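Local coordinates for protein carboxyvinyl-carboxyphosphonate phosphorylmutase (Bacillus anthracis, PDB 4IQD) that belongs to the phosphoenolpyruvate phosphomutase family of TIM-barrel enzymes and is modelled with pyruvic acid bound at several sites, at residues 176-181 with 207-212; 205-208 with 213-216. One frame throughout, in Å; residues are numbered along the deposited sequence. Where two conformers were deposited one is given.

Contact 1: 176-181 with 207-212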
# COMPACT_ATOMS: atom_id res chain seq x y z
N GLU A 176 -28.20 -4.61 26.58
CA GLU A 176 -28.42 -5.35 25.35
C GLU A 176 -27.10 -5.84 24.80
O GLU A 176 -26.97 -6.98 24.37
CB GLU A 176 -29.07 -4.46 24.30
CG GLU A 176 -30.33 -5.03 23.74
CD GLU A 176 -31.54 -4.31 24.26
OE1 GLU A 176 -32.64 -4.52 23.70
OE2 GLU A 176 -31.40 -3.53 25.23
N ALA A 177 -26.11 -4.96 24.82
CA ALA A 177 -24.78 -5.30 24.33
C ALA A 177 -24.17 -6.40 25.19
O ALA A 177 -23.60 -7.36 24.67
CB ALA A 177 -23.90 -4.08 24.31
N ILE A 178 -24.31 -6.26 26.51
CA ILE A 178 -23.78 -7.25 27.44
C ILE A 178 -24.36 -8.63 27.17
O ILE A 178 -23.64 -9.63 27.20
CB ILE A 178 -24.05 -6.84 28.91
CG1 ILE A 178 -23.17 -5.65 29.30
CG2 ILE A 178 -23.81 -8.01 29.85
CD1 ILE A 178 -23.36 -5.19 30.72
N GLU A 179 -25.66 -8.67 26.91
CA GLU A 179 -26.33 -9.92 26.59
C GLU A 179 -25.79 -10.53 25.31
O GLU A 179 -25.45 -11.71 25.27
CB GLU A 179 -27.85 -9.72 26.48
CG GLU A 179 -28.56 -9.58 27.82
CD GLU A 179 -28.55 -10.88 28.62
OE1 GLU A 179 -28.06 -10.87 29.76
OE2 GLU A 179 -29.05 -11.90 28.10
N ARG A 180 -25.72 -9.72 24.25
CA ARG A 180 -25.16 -10.17 22.98
C ARG A 180 -23.75 -10.69 23.18
O ARG A 180 -23.43 -11.80 22.76
CB ARG A 180 -25.14 -9.03 21.96
CG ARG A 180 -26.46 -8.74 21.28
CD ARG A 180 -26.25 -7.80 20.11
NE ARG A 180 -27.46 -7.55 19.35
CZ ARG A 180 -27.83 -8.23 18.26
NH1 ARG A 180 -27.08 -9.22 17.81
NH2 ARG A 180 -28.95 -7.92 17.63
N ALA A 181 -22.93 -9.89 23.85
CA ALA A 181 -21.53 -10.22 24.10
C ALA A 181 -21.34 -11.59 24.74
O ALA A 181 -20.58 -12.41 24.23
CB ALA A 181 -20.88 -9.14 24.95
N ASN A 207 -16.86 -4.82 31.44
CA ASN A 207 -15.81 -5.75 31.82
C ASN A 207 -16.26 -6.66 32.96
O ASN A 207 -15.92 -7.85 32.99
CB ASN A 207 -14.56 -4.98 32.23
CG ASN A 207 -13.38 -5.88 32.55
OD1 ASN A 207 -13.26 -6.98 32.01
ND2 ASN A 207 -12.50 -5.41 33.43
N SER A 208 -17.04 -6.10 33.88
CA SER A 208 -17.48 -6.83 35.07
C SER A 208 -18.55 -7.86 34.75
O SER A 208 -18.67 -8.87 35.42
CB SER A 208 -18.02 -5.85 36.11
OG SER A 208 -18.24 -6.50 37.34
N LYS A 209 -19.33 -7.59 33.71
CA LYS A 209 -20.47 -8.44 33.39
C LYS A 209 -20.18 -9.40 32.23
O LYS A 209 -21.00 -10.26 31.92
CB LYS A 209 -21.70 -7.59 33.07
CG LYS A 209 -22.95 -7.99 33.83
CD LYS A 209 -23.01 -7.32 35.19
CE LYS A 209 -24.15 -7.87 36.03
NZ LYS A 209 -25.46 -7.80 35.33
N VAL A 210 -19.02 -9.24 31.60
CA VAL A 210 -18.68 -10.06 30.43
C VAL A 210 -17.44 -10.92 30.68
O VAL A 210 -16.39 -10.41 31.08
CB VAL A 210 -18.48 -9.19 29.18
CG1 VAL A 210 -18.00 -10.03 28.01
CG2 VAL A 210 -19.77 -8.46 28.82
N ASN A 211 -17.55 -12.22 30.43
CA ASN A 211 -16.47 -13.17 30.72
C ASN A 211 -15.45 -13.35 29.59
O ASN A 211 -15.25 -14.45 29.09
CB ASN A 211 -17.04 -14.54 31.12
CG ASN A 211 -17.94 -15.13 30.04
OD1 ASN A 211 -18.74 -14.43 29.43
ND2 ASN A 211 -17.79 -16.43 29.80
N ALA A 212 -14.80 -12.26 29.21
CA ALA A 212 -13.84 -12.27 28.11
C ALA A 212 -12.92 -11.07 28.19
O ALA A 212 -13.29 -10.05 28.76
CB ALA A 212 -14.56 -12.28 26.77

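Contact 2: 205-208 with 213-216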
# COMPACT_ATOMS: atom_id res chain seq x y z
N LEU A 205 -18.04 -1.55 33.96
CA LEU A 205 -19.24 -2.36 34.14
C LEU A 205 -19.33 -3.48 33.11
O LEU A 205 -19.69 -4.61 33.43
CB LEU A 205 -20.50 -1.50 34.05
CG LEU A 205 -21.81 -2.29 34.09
CD1 LEU A 205 -21.94 -3.07 35.40
CD2 LEU A 205 -23.00 -1.37 33.90
N PHE A 206 -19.02 -3.14 31.86
CA PHE A 206 -19.08 -4.11 30.78
C PHE A 206 -18.07 -5.22 31.06
O PHE A 206 -18.39 -6.40 30.94
CB PHE A 206 -18.79 -3.43 29.44
CG PHE A 206 -19.14 -4.28 28.24
CD1 PHE A 206 -20.38 -4.19 27.65
CD2 PHE A 206 -18.20 -5.15 27.70
CE1 PHE A 206 -20.70 -4.96 26.55
CE2 PHE A 206 -18.52 -5.92 26.60
CZ PHE A 206 -19.77 -5.83 26.02
N ASN A 207 -16.86 -4.82 31.44
CA ASN A 207 -15.81 -5.75 31.82
C ASN A 207 -16.26 -6.66 32.96
O ASN A 207 -15.92 -7.85 32.99
CB ASN A 207 -14.56 -4.98 32.23
CG ASN A 207 -13.38 -5.88 32.55
OD1 ASN A 207 -13.26 -6.98 32.01
ND2 ASN A 207 -12.50 -5.41 33.43
N SER A 208 -17.04 -6.10 33.88
CA SER A 208 -17.48 -6.83 35.07
C SER A 208 -18.55 -7.86 34.75
O SER A 208 -18.67 -8.87 35.42
CB SER A 208 -18.02 -5.85 36.11
OG SER A 208 -18.24 -6.50 37.34
N PRO A 213 -11.71 -11.19 27.63
CA PRO A 213 -10.86 -10.01 27.47
C PRO A 213 -11.54 -9.00 26.55
O PRO A 213 -12.30 -9.40 25.67
CB PRO A 213 -9.61 -10.57 26.78
CG PRO A 213 -9.58 -12.00 27.16
CD PRO A 213 -11.01 -12.43 27.25
N LEU A 214 -11.28 -7.72 26.76
CA LEU A 214 -11.93 -6.69 25.96
C LEU A 214 -10.94 -5.91 25.12
O LEU A 214 -9.79 -5.71 25.52
CB LEU A 214 -12.73 -5.74 26.85
CG LEU A 214 -13.82 -6.40 27.70
CD1 LEU A 214 -14.65 -5.35 28.40
CD2 LEU A 214 -14.70 -7.30 26.85
N LEU A 215 -11.39 -5.49 23.95
CA LEU A 215 -10.60 -4.70 23.02
C LEU A 215 -11.09 -3.26 23.03
O LEU A 215 -12.30 -3.01 23.08
CB LEU A 215 -10.73 -5.28 21.61
CG LEU A 215 -9.92 -4.77 20.42
CD1 LEU A 215 -9.94 -5.83 19.34
CD2 LEU A 215 -10.44 -3.47 19.84
N ALA A 216 -10.16 -2.32 22.97
CA ALA A 216 -10.49 -0.91 22.86
C ALA A 216 -10.12 -0.41 21.47
O ALA A 216 -9.05 -0.73 20.96
CB ALA A 216 -9.76 -0.12 23.92

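Contact 1: 176-181 with 207-212
With chi1 of Ile178 at -72°, CG2 stands anti to the backbone N and CG1 anti to the carbonyl carbon, and an extended chi2 (-179°) carries CD1 out to the end of helix 200-209. Val210 is set alike, CG1 anti to its backbone N (chi1 175°) and CG2 anti to the carbonyl carbon, on the side of helix 174-187. Both Ile178 methyls meet Lys209 CB, and CG2 also reaches Val210. CD1 lies 3.7 Å from Lys209 CB, and CG2 rests 3.9 Å from that same Lys209 CB while also facing Val210 CG2 at 4.2 Å. One turn further along, Ala181 CB approaches Val210 CG2 at 4.1 Å, so a single valine methyl is met by two residues spaced i and i+3 on helix 174-187. This is a worked case of packing between successive outer helices of a TIM barrel: here Ile178 and Ala181 of one outer helix pack against the C-terminal end of the next, helix 200-209, and the residue beyond it. Val210 is the first residue beyond helix 200-209 to leave helical geometry, and its CB points at helix 174-187. Lys209 contributes through the base of its chain; bends at chi2 and chi4 lead the ammonium away. No hydrogen bond joins 176-181 to 207-212, but Asn182, just past the first segment, donates through ND2 to Lys209 O at the end of helix 200-209. Asn211 then turns the chain as the centre of an inverse gamma turn.

Contact 2: 205-208 with 213-216
Leu214 reaches over with its CD1 methyl to the edge of the Phe206 ring, meeting CD2 of that ring at 3.6 Å and lying near the ring plane. The other methyl, Leu214 CD2, follows the same edge further along, 4.1 Å from Phe206 CE2. CD1 does double duty: it also presses on the backbone of the helix, 3.6 Å from Asn207 CA, and lies 3.8 Å from Asn207 CB. CD1 thus sits in the corner formed by the ring edge and the Asn207 backbone and CB, while CD2 meets the ring alone, an apolar contact without hydrogen bonds. Phe206 has CG anti to its backbone N (chi1 -167°), a setting that carries the ring off the helix and beside the leucine. Asn207 takes part mainly through its CA and CB, its OD1 coming no nearer than 4.2 Å to Leu214 CD1. The contact places helix 200-209 against the residue leading into strand 215-217, within the helix-outside, strand-inside layout of a TIM barrel. Around the pair, Phe206 also touches Ile192 and Pro194 of strand 191-194 and Ala177, Ile178 and Ala181 of helix 174-187, while Leu214 leans on Ile192 and the loop residue Phe237, just before strand 239-242.

In the fold
Followed from the N terminus, the chain runs through helix 174-187, strand 191-194, helix 200-209 and strand 215-217, consecutive elements of the barrel. Contact 1 closes the longer loop, with strand 191-194 inside it, and ties the two helices together. Contact 2 closes a short turn between helix 200-209 and the strand that follows. The two overlap without nesting: contact 2 begins inside the span of contact 1 and ends beyond it, and they share Asn207 and Ser208. Their centres lie about 8 Å apart, and Phe206 bridges them, its CD1 packing 3.6 Å from Ile178 CG1, so helix 174-187, helix 200-209 and the entry to strand 215-217 meet around Phe206.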